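Local coordinates for 1-deoxy-D-xylulose 5-phosphate reductoisomerase (Zymomonas mobilis, PDB 1R0K), which catalyses the NADPH-dependent rearrangement and reduction of 1-deoxy-D-xylulose 5-phosphate to 2-C-methyl-D-erythritol 4-phosphate, a step of isoprenoid biosynthesis that requires a divalent metal ion, at residues Ile172-Phe180 with Ser212-Leu222; Phe180-Met188 with Glu298-Pro306. All coordinates share one frame; numbering follows the deposited sequence.

From the N terminus the chain first builds the parallel seven-stranded sheet of the NADPH-binding domain, then enters strand 168-175 of the four-stranded mixed sheet. Contact 1 closes the loop from the end of this strand to helices 206-214 and 216-229, across 31 residues that contain helices but no strand. Contact 2 starts at Phe-180, which both contacts share, and reaches over 109 residues to the loop between strand 294-296 and helix 307-317. Their segments alternate along the chain, so the two closures cross. In space they touch, Met-215 SD lying 3.7 Å from Phe-305 CG. Contact 1 thus ties the sheet to the helices, contact 2 the turn before helix 185-188 to the later loop.

Contact 1: Ile172-Phe180 with Ser212-Leu222; sequences IITASGGPF and SATMMNKGLEL
Lys-218 NZ donates to Thr-174 O at 2.6 Å, approaching in the carbonyl plane with a C=O...N angle of 149°. The lysine chain, bent at chi2 (-58°), runs alongside Ala-175, whose CB is pressed to 3.4 Å from Lys-218 CE, tighter than usual for two carbons. On its helix NZ also forms a salt bridge with Glu-221 OE1 (2.7 Å), met on the syn side of the carboxylate, and Glu-152 supplies a second charged partner. On one side of the lysine Ile-173 CD1 meets Leu-222 CD1 at 3.8 Å, the two side chains crossing at about a right angle; on the other, toward the loop, the Met-215 chain bends at chi3 to bring CE against Ala-175 CB. Beyond the strand, Ala-213 CB sits obliquely by the Phe-180 ring, 3.7 Å from CE2, and Pro-179 packs on the same alanine. One water ties this end together, giving hydrogen bonds to Gly-177 O and Ala-213 O and accepting from Phe-180 N. Ser-176 OG accepts from Gly-178 N (3.0 Å), an ST turn that shapes the bend, and a CB on Gly-178 would clash with Ser-212 O. Within the mixed sheet, Thr-174 OG1 bonds to Ile-246 O on one flank, and on the other Ala-175 pairs with Leu-239 and His-241. Ser-176, Ser-212, Asn-217, Lys-218 and Glu-221 are predicted to bind the substrate. Lys-218 probably eases the close approach of the Glu-221 and Glu-152 carboxylates, both predicted metal ligands.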
ATOM      1  N   ILE B 172       9.599  -3.788  -5.571  1.00  9.67           N
ATOM      2  CA  ILE B 172      10.672  -3.859  -4.596  1.00  9.02           C
ATOM      3  C   ILE B 172      10.438  -5.021  -3.647  1.00  8.79           C
ATOM      4  O   ILE B 172       9.482  -5.020  -2.877  1.00  8.98           O
ATOM      5  CB  ILE B 172      10.750  -2.569  -3.768  1.00  8.98           C
ATOM      6  CG1 ILE B 172      10.834  -1.359  -4.697  1.00 11.51           C
ATOM      7  CG2 ILE B 172      11.955  -2.620  -2.834  1.00  9.53           C
ATOM      8  CD1 ILE B 172      10.704  -0.038  -3.968  1.00  8.37           C
ATOM      9  N   ILE B 173      11.298  -6.025  -3.728  1.00  9.38           N
ATOM     10  CA  ILE B 173      11.189  -7.164  -2.842  1.00 10.08           C
ATOM     11  C   ILE B 173      12.071  -6.831  -1.647  1.00  9.50           C
ATOM     12  O   ILE B 173      13.286  -6.705  -1.776  1.00  9.54           O
ATOM     13  CB  ILE B 173      11.701  -8.455  -3.501  1.00  9.57           C
ATOM     14  CG1 ILE B 173      10.945  -8.713  -4.803  1.00  9.57           C
ATOM     15  CG2 ILE B 173      11.529  -9.629  -2.545  1.00 10.70           C
ATOM     16  CD1 ILE B 173      11.444  -9.929  -5.559  1.00  7.63           C
ATOM     17  N   THR B 174      11.455  -6.650  -0.487  1.00 11.19           N
ATOM     18  CA  THR B 174      12.225  -6.344   0.709  1.00 10.26           C
ATOM     19  C   THR B 174      12.887  -7.618   1.208  1.00 10.95           C
ATOM     20  O   THR B 174      12.376  -8.718   0.992  1.00 10.72           O
ATOM     21  CB  THR B 174      11.338  -5.737   1.804  1.00  9.70           C
ATOM     22  OG1 THR B 174      10.162  -6.539   1.973  1.00 10.44           O
ATOM     23  CG2 THR B 174      10.944  -4.313   1.420  1.00  9.76           C
ATOM     24  N   ALA B 175      14.035  -7.464   1.863  1.00  9.39           N
ATOM     25  CA  ALA B 175      14.793  -8.599   2.368  1.00  9.55           C
ATOM     26  C   ALA B 175      15.418  -8.239   3.702  1.00  9.94           C
ATOM     27  O   ALA B 175      15.990  -7.162   3.843  1.00  9.65           O
ATOM     28  CB  ALA B 175      15.897  -8.976   1.372  1.00  8.54           C
ATOM     29  N   SER B 176      15.309  -9.137   4.677  1.00 10.54           N
ATOM     30  CA  SER B 176      15.888  -8.895   5.990  1.00 11.92           C
ATOM     31  C   SER B 176      17.397  -8.803   5.844  1.00 12.57           C
ATOM     32  O   SER B 176      18.058  -8.069   6.575  1.00 14.30           O
ATOM     33  CB  SER B 176      15.562 -10.043   6.947  1.00 12.35           C
ATOM     34  OG  SER B 176      16.234 -11.227   6.546  1.00 12.73           O
ATOM     35  N   GLY B 177      17.939  -9.565   4.900  1.00 12.85           N
ATOM     36  CA  GLY B 177      19.376  -9.566   4.692  1.00 13.19           C
ATOM     37  C   GLY B 177      19.992 -10.802   5.318  1.00 14.47           C
ATOM     38  O   GLY B 177      21.171 -11.104   5.110  1.00 14.28           O
ATOM     39  N   GLY B 178      19.186 -11.519   6.095  1.00 14.01           N
ATOM     40  CA  GLY B 178      19.663 -12.728   6.735  1.00 14.36           C
ATOM     41  C   GLY B 178      20.554 -12.467   7.934  1.00 15.02           C
ATOM     42  O   GLY B 178      20.855 -11.318   8.244  1.00 12.77           O
ATOM     43  N   PRO B 179      21.002 -13.524   8.625  1.00 15.26           N
ATOM     44  CA  PRO B 179      21.865 -13.377   9.800  1.00 16.36           C
ATOM     45  C   PRO B 179      23.257 -12.807   9.511  1.00 16.25           C
ATOM     46  O   PRO B 179      23.916 -12.298  10.417  1.00 18.03           O
ATOM     47  CB  PRO B 179      21.916 -14.798  10.362  1.00 16.66           C
ATOM     48  CG  PRO B 179      21.828 -15.638   9.132  1.00 16.67           C
ATOM     49  CD  PRO B 179      20.733 -14.946   8.347  1.00 16.77           C
ATOM     50  N   PHE B 180      23.697 -12.871   8.259  1.00 15.73           N
ATOM     51  CA  PHE B 180      25.022 -12.359   7.910  1.00 16.40           C
ATOM     52  C   PHE B 180      24.982 -11.089   7.081  1.00 16.33           C
ATOM     53  O   PHE B 180      25.905 -10.806   6.315  1.00 18.33           O
ATOM     54  CB  PHE B 180      25.819 -13.437   7.176  1.00 15.47           C
ATOM     55  CG  PHE B 180      25.970 -14.698   7.965  1.00 16.57           C
ATOM     56  CD1 PHE B 180      26.431 -14.653   9.276  1.00 16.10           C
ATOM     57  CD2 PHE B 180      25.627 -15.925   7.420  1.00 18.64           C
ATOM     58  CE1 PHE B 180      26.545 -15.813  10.038  1.00 16.49           C
ATOM     59  CE2 PHE B 180      25.737 -17.092   8.174  1.00 21.10           C
ATOM     60  CZ  PHE B 180      26.196 -17.034   9.488  1.00 19.65           C
ATOM     61  N   SER B 212      18.494 -18.569   4.012  1.00 11.50           N
ATOM     62  CA  SER B 212      18.352 -17.210   4.514  1.00 13.88           C
ATOM     63  C   SER B 212      19.753 -16.602   4.661  1.00 11.61           C
ATOM     64  O   SER B 212      19.986 -15.448   4.313  1.00 11.58           O
ATOM     65  CB  SER B 212      17.645 -17.231   5.871  1.00 17.26           C
ATOM     66  OG  SER B 212      17.672 -15.957   6.489  1.00 26.60           O
ATOM     67  N   ALA B 213      20.686 -17.405   5.158  1.00 12.58           N
ATOM     68  CA  ALA B 213      22.058 -16.964   5.372  1.00 13.16           C
ATOM     69  C   ALA B 213      22.785 -16.630   4.072  1.00 12.38           C
ATOM     70  O   ALA B 213      23.558 -15.680   4.017  1.00 13.88           O
ATOM     71  CB  ALA B 213      22.826 -18.034   6.146  1.00 12.94           C
ATOM     72  N   THR B 214      22.532 -17.406   3.022  1.00 13.19           N
ATOM     73  CA  THR B 214      23.184 -17.176   1.735  1.00 11.62           C
ATOM     74  C   THR B 214      22.356 -16.240   0.862  1.00 13.47           C
ATOM     75  O   THR B 214      22.827 -15.752  -0.166  1.00 11.06           O
ATOM     76  CB  THR B 214      23.354 -18.486   0.959  1.00 12.49           C
ATOM     77  OG1 THR B 214      22.061 -18.999   0.627  1.00 12.71           O
ATOM     78  CG2 THR B 214      24.107 -19.519   1.795  1.00 12.56           C
ATOM     79  N   MET B 215      21.119 -15.999   1.292  1.00 13.15           N
ATOM     80  CA  MET B 215      20.171 -15.164   0.575  1.00 14.20           C
ATOM     81  C   MET B 215      19.641 -15.877  -0.666  1.00 16.52           C
ATOM     82  O   MET B 215      19.092 -15.250  -1.570  1.00 17.28           O
ATOM     83  CB  MET B 215      20.781 -13.804   0.206  1.00 15.92           C
ATOM     84  CG  MET B 215      20.891 -12.849   1.391  1.00 13.82           C
ATOM     85  SD  MET B 215      21.052 -11.112   0.899  1.00 16.55           S
ATOM     86  CE  MET B 215      19.333 -10.664   0.622  1.00 14.38           C
ATOM     87  N   MET B 216      19.798 -17.197  -0.697  1.00 16.76           N
ATOM     88  CA  MET B 216      19.290 -17.992  -1.807  1.00 15.97           C
ATOM     89  C   MET B 216      17.765 -17.915  -1.736  1.00 16.04           C
ATOM     90  O   MET B 216      17.077 -17.930  -2.759  1.00 13.56           O
ATOM     91  CB  MET B 216      19.739 -19.447  -1.667  1.00 18.92           C
ATOM     92  CG  MET B 216      19.274 -20.360  -2.790  1.00 24.55           C
ATOM     93  SD  MET B 216      19.907 -19.874  -4.414  1.00 29.54           S
ATOM     94  CE  MET B 216      21.615 -20.338  -4.258  1.00 25.15           C
ATOM     95  N   ASN B 217      17.241 -17.825  -0.516  1.00 16.08           N
ATOM     96  CA  ASN B 217      15.797 -17.737  -0.325  1.00 16.92           C
ATOM     97  C   ASN B 217      15.274 -16.525  -1.080  1.00 15.10           C
ATOM     98  O   ASN B 217      14.215 -16.595  -1.696  1.00 16.94           O
ATOM     99  CB  ASN B 217      15.440 -17.652   1.171  1.00 15.59           C
ATOM    100  CG  ASN B 217      15.812 -16.311   1.803  1.00 17.09           C
ATOM    101  OD1 ASN B 217      16.903 -15.784   1.588  1.00 16.48           O
ATOM    102  ND2 ASN B 217      14.902 -15.767   2.603  1.00 18.11           N
ATOM    103  N   LYS B 218      16.025 -15.424  -1.052  1.00 15.65           N
ATOM    104  CA  LYS B 218      15.620 -14.211  -1.762  1.00 15.25           C
ATOM    105  C   LYS B 218      15.710 -14.390  -3.264  1.00 15.00           C
ATOM    106  O   LYS B 218      14.884 -13.855  -4.006  1.00 14.58           O
ATOM    107  CB  LYS B 218      16.482 -13.009  -1.362  1.00 17.38           C
ATOM    108  CG  LYS B 218      16.021 -12.313  -0.109  1.00 19.47           C
ATOM    109  CD  LYS B 218      14.582 -11.832  -0.240  1.00 17.72           C
ATOM    110  CE  LYS B 218      13.946 -11.792   1.133  1.00 16.71           C
ATOM    111  NZ  LYS B 218      12.538 -11.358   1.121  1.00 18.42           N
ATOM    112  N   GLY B 219      16.727 -15.123  -3.712  1.00 14.83           N
ATOM    113  CA  GLY B 219      16.886 -15.360  -5.135  1.00 13.31           C
ATOM    114  C   GLY B 219      15.715 -16.171  -5.656  1.00 14.55           C
ATOM    115  O   GLY B 219      15.196 -15.908  -6.739  1.00 13.05           O
ATOM    116  N   LEU B 220      15.290 -17.161  -4.874  1.00 14.57           N
ATOM    117  CA  LEU B 220      14.169 -18.007  -5.266  1.00 16.12           C
ATOM    118  C   LEU B 220      12.878 -17.197  -5.258  1.00 16.11           C
ATOM    119  O   LEU B 220      12.003 -17.388  -6.103  1.00 17.83           O
ATOM    120  CB  LEU B 220      14.060 -19.204  -4.321  1.00 16.80           C
ATOM    121  CG  LEU B 220      15.329 -20.062  -4.269  1.00 18.99           C
ATOM    122  CD1 LEU B 220      15.169 -21.161  -3.237  1.00 19.82           C
ATOM    123  CD2 LEU B 220      15.605 -20.651  -5.640  1.00 18.60           C
ATOM    124  N   GLU B 221      12.763 -16.290  -4.296  1.00 15.04           N
ATOM    125  CA  GLU B 221      11.590 -15.435  -4.204  1.00 13.61           C
ATOM    126  C   GLU B 221      11.494 -14.547  -5.438  1.00 12.25           C
ATOM    127  O   GLU B 221      10.407 -14.277  -5.938  1.00 12.07           O
ATOM    128  CB  GLU B 221      11.663 -14.578  -2.937  1.00 13.20           C
ATOM    129  CG  GLU B 221      11.254 -15.333  -1.691  1.00 12.26           C
ATOM    130  CD  GLU B 221      11.513 -14.551  -0.422  1.00 13.84           C
ATOM    131  OE1 GLU B 221      11.427 -13.311  -0.463  1.00 10.77           O
ATOM    132  OE2 GLU B 221      11.785 -15.184   0.620  1.00 16.93           O
ATOM    133  N   LEU B 222      12.640 -14.093  -5.930  1.00 11.37           N
ATOM    134  CA  LEU B 222      12.674 -13.247  -7.112  1.00 10.80           C
ATOM    135  C   LEU B 222      12.162 -14.030  -8.312  1.00 12.42           C
ATOM    136  O   LEU B 222      11.403 -13.514  -9.136  1.00 11.34           O
ATOM    137  CB  LEU B 222      14.103 -12.785  -7.385  1.00 13.63           C
ATOM    138  CG  LEU B 222      14.322 -12.012  -8.680  1.00 14.49           C
ATOM    139  CD1 LEU B 222      13.491 -10.737  -8.679  1.00 14.17           C
ATOM    140  CD2 LEU B 222      15.802 -11.688  -8.823  1.00 15.59           C
TER
HETATM  141  O   HOH W   1      22.811 -13.384   5.637  1.00 13.34           O

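Contact 2: Phe180-Met188 with Glu298-Pro306; sequences FRTTSLAEM and EAPDYERFP
Arg-304 lays the edge of its guanidinium against the turn Phe-180 to Thr-183. NE (2.8 Å) and NH2 both grip Thr-183 O side-on, close to the guanidinium plane but from one face of the carbonyl plane. NH2 also donates to Arg-181 O at 2.6 Å, fairly straight at 163° but standing above that carbonyl plane. A bend at chi3 (53°) brings the edge with NE and NH2 round to Thr-183 O; Phe-305 CE1 lies over the rim of one face, and NH1 makes a long, weak salt-bridge contact with Asp-301 OD2. With alanine in place of Arg-304, Thr-183 O and Arg-181 O would probably lose these donors, and the turn its grip on the later loop. The arginine thus clasps a type I turn that leads into helix 185-188, N-capped by Ser-184 OG. From that helix Met-188 crosses Phe-305 at about a right angle, SD 4.8 Å from the ring centroid in an oblique Met-aromatic contact, while Phe-180 O lies at the ring's edge, 3.3 Å from CZ. Leu-185 CG rests 4.0 Å from Arg-304 CG. At the other end Arg-181 and Glu-298 form a salt bridge, NH1 to OE1 2.8 Å, with guanidinium and carboxylate planes 84° apart, beside Val-240 of strand 236-240.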
ATOM      1  N   PHE B 180      23.697 -12.871   8.259  1.00 15.73           N
ATOM      2  CA  PHE B 180      25.022 -12.359   7.910  1.00 16.40           C
ATOM      3  C   PHE B 180      24.982 -11.089   7.081  1.00 16.33           C
ATOM      4  O   PHE B 180      25.905 -10.806   6.315  1.00 18.33           O
ATOM      5  CB  PHE B 180      25.819 -13.437   7.176  1.00 15.47           C
ATOM      6  CG  PHE B 180      25.970 -14.698   7.965  1.00 16.57           C
ATOM      7  CD1 PHE B 180      26.431 -14.653   9.276  1.00 16.10           C
ATOM      8  CD2 PHE B 180      25.627 -15.925   7.420  1.00 18.64           C
ATOM      9  CE1 PHE B 180      26.545 -15.813  10.038  1.00 16.49           C
ATOM     10  CE2 PHE B 180      25.737 -17.092   8.174  1.00 21.10           C
ATOM     11  CZ  PHE B 180      26.196 -17.034   9.488  1.00 19.65           C
ATOM     12  N   ARG B 181      23.915 -10.318   7.256  1.00 13.33           N
ATOM     13  CA  ARG B 181      23.733  -9.067   6.528  1.00 14.73           C
ATOM     14  C   ARG B 181      24.944  -8.140   6.599  1.00 15.46           C
ATOM     15  O   ARG B 181      25.266  -7.459   5.628  1.00 17.17           O
ATOM     16  CB  ARG B 181      22.502  -8.321   7.064  1.00 13.02           C
ATOM     17  CG  ARG B 181      22.302  -6.922   6.467  1.00 13.56           C
ATOM     18  CD  ARG B 181      21.041  -6.259   7.022  1.00 12.53           C
ATOM     19  NE  ARG B 181      21.076  -6.120   8.479  1.00 14.70           N
ATOM     20  CZ  ARG B 181      21.595  -5.085   9.132  1.00 15.83           C
ATOM     21  NH1 ARG B 181      22.138  -4.070   8.467  1.00 14.27           N
ATOM     22  NH2 ARG B 181      21.562  -5.058  10.458  1.00 14.17           N
ATOM     23  N   THR B 182      25.612  -8.103   7.745  1.00 16.64           N
ATOM     24  CA  THR B 182      26.765  -7.220   7.900  1.00 19.29           C
ATOM     25  C   THR B 182      28.096  -7.960   7.987  1.00 19.07           C
ATOM     26  O   THR B 182      29.121  -7.363   8.329  1.00 23.04           O
ATOM     27  CB  THR B 182      26.622  -6.354   9.158  1.00 18.66           C
ATOM     28  OG1 THR B 182      26.650  -7.194  10.317  1.00 22.28           O
ATOM     29  CG2 THR B 182      25.315  -5.583   9.126  1.00 21.17           C
ATOM     30  N   THR B 183      28.073  -9.251   7.675  1.00 18.79           N
ATOM     31  CA  THR B 183      29.263 -10.104   7.725  1.00 16.49           C
ATOM     32  C   THR B 183      30.032 -10.062   6.406  1.00 17.27           C
ATOM     33  O   THR B 183      29.439 -10.130   5.329  1.00 16.80           O
ATOM     34  CB  THR B 183      28.873 -11.571   8.004  1.00 16.27           C
ATOM     35  OG1 THR B 183      28.060 -11.632   9.182  1.00 14.00           O
ATOM     36  CG2 THR B 183      30.116 -12.434   8.189  1.00 14.09           C
ATOM     37  N   SER B 184      31.353  -9.958   6.497  1.00 17.52           N
ATOM     38  CA  SER B 184      32.207  -9.909   5.313  1.00 17.44           C
ATOM     39  C   SER B 184      32.331 -11.286   4.673  1.00 18.61           C
ATOM     40  O   SER B 184      32.089 -12.306   5.318  1.00 16.85           O
ATOM     41  CB  SER B 184      33.608  -9.433   5.695  1.00 19.19           C
ATOM     42  OG  SER B 184      34.271 -10.426   6.462  1.00 20.13           O
ATOM     43  N   LEU B 185      32.714 -11.305   3.400  1.00 17.44           N
ATOM     44  CA  LEU B 185      32.906 -12.554   2.686  1.00 17.74           C
ATOM     45  C   LEU B 185      33.976 -13.359   3.399  1.00 16.78           C
ATOM     46  O   LEU B 185      33.876 -14.577   3.514  1.00 16.61           O
ATOM     47  CB  LEU B 185      33.362 -12.295   1.249  1.00 18.60           C
ATOM     48  CG  LEU B 185      32.315 -12.289   0.140  1.00 19.31           C
ATOM     49  CD1 LEU B 185      32.970 -11.836  -1.154  1.00 21.00           C
ATOM     50  CD2 LEU B 185      31.709 -13.678  -0.016  1.00 17.99           C
ATOM     51  N   ALA B 186      35.007 -12.667   3.876  1.00 16.30           N
ATOM     52  CA  ALA B 186      36.104 -13.328   4.566  1.00 16.23           C
ATOM     53  C   ALA B 186      35.614 -14.075   5.799  1.00 15.82           C
ATOM     54  O   ALA B 186      36.018 -15.209   6.039  1.00 15.61           O
ATOM     55  CB  ALA B 186      37.177 -12.309   4.957  1.00 17.88           C
ATOM     56  N   GLU B 187      34.748 -13.454   6.592  1.00 14.03           N
ATOM     57  CA  GLU B 187      34.262 -14.158   7.769  1.00 13.81           C
ATOM     58  C   GLU B 187      33.304 -15.266   7.344  1.00 12.87           C
ATOM     59  O   GLU B 187      33.361 -16.377   7.869  1.00 15.30           O
ATOM     60  CB  GLU B 187      33.547 -13.223   8.747  1.00 13.63           C
ATOM     61  CG  GLU B 187      33.344 -13.875  10.116  1.00 15.07           C
ATOM     62  CD  GLU B 187      32.448 -13.083  11.051  1.00 14.65           C
ATOM     63  OE1 GLU B 187      32.359 -11.848  10.897  1.00 15.44           O
ATOM     64  OE2 GLU B 187      31.847 -13.702  11.955  1.00 15.27           O
ATOM     65  N   MET B 188      32.430 -14.971   6.389  1.00 16.49           N
ATOM     66  CA  MET B 188      31.474 -15.974   5.929  1.00 15.57           C
ATOM     67  C   MET B 188      32.181 -17.262   5.513  1.00 16.12           C
ATOM     68  O   MET B 188      31.647 -18.358   5.687  1.00 14.56           O
ATOM     69  CB  MET B 188      30.625 -15.426   4.775  1.00 17.27           C
ATOM     70  CG  MET B 188      29.516 -14.480   5.229  1.00 19.81           C
ATOM     71  SD  MET B 188      28.271 -14.108   3.962  1.00 23.15           S
ATOM     72  CE  MET B 188      29.029 -12.740   3.119  1.00 20.50           C
ATOM     73  N   GLU B 298      18.827  -0.471   3.167  1.00 13.28           N
ATOM     74  CA  GLU B 298      20.159  -0.419   2.574  1.00 14.19           C
ATOM     75  C   GLU B 298      20.169  -1.247   1.296  1.00 15.25           C
ATOM     76  O   GLU B 298      19.299  -2.095   1.085  1.00 16.33           O
ATOM     77  CB  GLU B 298      21.207  -0.955   3.561  1.00 13.58           C
ATOM     78  CG  GLU B 298      21.086  -2.442   3.852  1.00 16.65           C
ATOM     79  CD  GLU B 298      22.095  -2.926   4.879  1.00 19.28           C
ATOM     80  OE1 GLU B 298      21.942  -2.605   6.074  1.00 22.70           O
ATOM     81  OE2 GLU B 298      23.049  -3.629   4.491  1.00 23.11           O
ATOM     82  N   ALA B 299      21.153  -1.004   0.441  1.00 15.13           N
ATOM     83  CA  ALA B 299      21.247  -1.732  -0.815  1.00 16.02           C
ATOM     84  C   ALA B 299      21.742  -3.152  -0.594  1.00 15.86           C
ATOM     85  O   ALA B 299      22.516  -3.421   0.321  1.00 16.27           O
ATOM     86  CB  ALA B 299      22.187  -1.002  -1.777  1.00 17.41           C
ATOM     87  N   PRO B 300      21.277  -4.091  -1.420  1.00 15.53           N
ATOM     88  CA  PRO B 300      21.745  -5.463  -1.240  1.00 15.00           C
ATOM     89  C   PRO B 300      23.190  -5.505  -1.743  1.00 15.16           C
ATOM     90  O   PRO B 300      23.605  -4.645  -2.525  1.00 15.34           O
ATOM     91  CB  PRO B 300      20.787  -6.261  -2.118  1.00 13.99           C
ATOM     92  CG  PRO B 300      20.505  -5.308  -3.242  1.00 15.40           C
ATOM     93  CD  PRO B 300      20.288  -4.003  -2.512  1.00 16.53           C
ATOM     94  N   ASP B 301      23.962  -6.482  -1.292  1.00 15.49           N
ATOM     95  CA  ASP B 301      25.347  -6.591  -1.726  1.00 17.41           C
ATOM     96  C   ASP B 301      25.489  -7.827  -2.604  1.00 17.35           C
ATOM     97  O   ASP B 301      25.619  -8.940  -2.103  1.00 16.36           O
ATOM     98  CB  ASP B 301      26.275  -6.705  -0.514  1.00 17.78           C
ATOM     99  CG  ASP B 301      27.738  -6.580  -0.891  1.00 18.36           C
ATOM    100  OD1 ASP B 301      28.116  -7.060  -1.977  1.00 16.38           O
ATOM    101  OD2 ASP B 301      28.511  -6.014  -0.096  1.00 20.65           O
ATOM    102  N   TYR B 302      25.462  -7.627  -3.918  1.00 18.32           N
ATOM    103  CA  TYR B 302      25.574  -8.735  -4.859  1.00 21.13           C
ATOM    104  C   TYR B 302      26.937  -9.422  -4.813  1.00 21.22           C
ATOM    105  O   TYR B 302      27.066 -10.588  -5.192  1.00 21.01           O
ATOM    106  CB  TYR B 302      25.258  -8.241  -6.273  1.00 21.63           C
ATOM    107  CG  TYR B 302      23.778  -7.986  -6.473  1.00 24.43           C
ATOM    108  CD1 TYR B 302      22.919  -9.019  -6.846  1.00 24.43           C
ATOM    109  CD2 TYR B 302      23.224  -6.728  -6.224  1.00 25.19           C
ATOM    110  CE1 TYR B 302      21.542  -8.809  -6.967  1.00 25.90           C
ATOM    111  CE2 TYR B 302      21.845  -6.506  -6.340  1.00 26.07           C
ATOM    112  CZ  TYR B 302      21.013  -7.553  -6.711  1.00 26.52           C
ATOM    113  OH  TYR B 302      19.655  -7.354  -6.830  1.00 27.87           O
ATOM    114  N   GLU B 303      27.948  -8.706  -4.339  1.00 22.24           N
ATOM    115  CA  GLU B 303      29.286  -9.272  -4.225  1.00 24.28           C
ATOM    116  C   GLU B 303      29.351 -10.275  -3.080  1.00 22.18           C
ATOM    117  O   GLU B 303      29.880 -11.372  -3.231  1.00 22.51           O
ATOM    118  CB  GLU B 303      30.312  -8.163  -3.991  1.00 28.62           C
ATOM    119  CG  GLU B 303      30.680  -7.403  -5.244  1.00 36.35           C
ATOM    120  CD  GLU B 303      31.336  -8.301  -6.276  1.00 41.91           C
ATOM    121  OE1 GLU B 303      32.372  -8.921  -5.947  1.00 45.96           O
ATOM    122  OE2 GLU B 303      30.819  -8.393  -7.411  1.00 45.73           O
ATOM    123  N   ARG B 304      28.802  -9.896  -1.933  1.00 19.96           N
ATOM    124  CA  ARG B 304      28.820 -10.772  -0.769  1.00 19.46           C
ATOM    125  C   ARG B 304      27.777 -11.890  -0.817  1.00 18.26           C
ATOM    126  O   ARG B 304      27.921 -12.908  -0.142  1.00 17.50           O
ATOM    127  CB  ARG B 304      28.665  -9.931   0.499  1.00 19.94           C
ATOM    128  CG  ARG B 304      29.931  -9.137   0.832  1.00 24.91           C
ATOM    129  CD  ARG B 304      29.680  -8.022   1.834  1.00 26.71           C
ATOM    130  NE  ARG B 304      29.029  -8.507   3.039  1.00 28.34           N
ATOM    131  CZ  ARG B 304      27.840  -8.095   3.462  1.00 27.33           C
ATOM    132  NH1 ARG B 304      27.163  -7.185   2.774  1.00 28.00           N
ATOM    133  NH2 ARG B 304      27.326  -8.597   4.576  1.00 27.28           N
ATOM    134  N   PHE B 305      26.736 -11.708  -1.623  1.00 15.34           N
ATOM    135  CA  PHE B 305      25.699 -12.727  -1.741  1.00 16.41           C
ATOM    136  C   PHE B 305      25.457 -13.072  -3.211  1.00 15.45           C
ATOM    137  O   PHE B 305      24.428 -12.723  -3.787  1.00 16.29           O
ATOM    138  CB  PHE B 305      24.414 -12.238  -1.054  1.00 15.05           C
ATOM    139  CG  PHE B 305      24.615 -11.885   0.395  1.00 15.30           C
ATOM    140  CD1 PHE B 305      24.920 -10.581   0.774  1.00 13.49           C
ATOM    141  CD2 PHE B 305      24.573 -12.875   1.372  1.00 14.70           C
ATOM    142  CE1 PHE B 305      25.187 -10.264   2.111  1.00 16.89           C
ATOM    143  CE2 PHE B 305      24.838 -12.571   2.717  1.00 16.69           C
ATOM    144  CZ  PHE B 305      25.146 -11.261   3.085  1.00 16.79           C
ATOM    145  N   PRO B 306      26.417 -13.779  -3.836  1.00 15.36           N
ATOM    146  CA  PRO B 306      26.331 -14.180  -5.246  1.00 15.28           C
ATOM    147  C   PRO B 306      25.089 -14.979  -5.629  1.00 15.75           C
ATOM    148  O   PRO B 306      24.743 -15.073  -6.808  1.00 17.00           O
ATOM    149  CB  PRO B 306      27.634 -14.957  -5.469  1.00 16.11           C
ATOM    150  CG  PRO B 306      27.964 -15.492  -4.102  1.00 16.79           C
ATOM    151  CD  PRO B 306      27.636 -14.323  -3.207  1.00 15.81           C
TER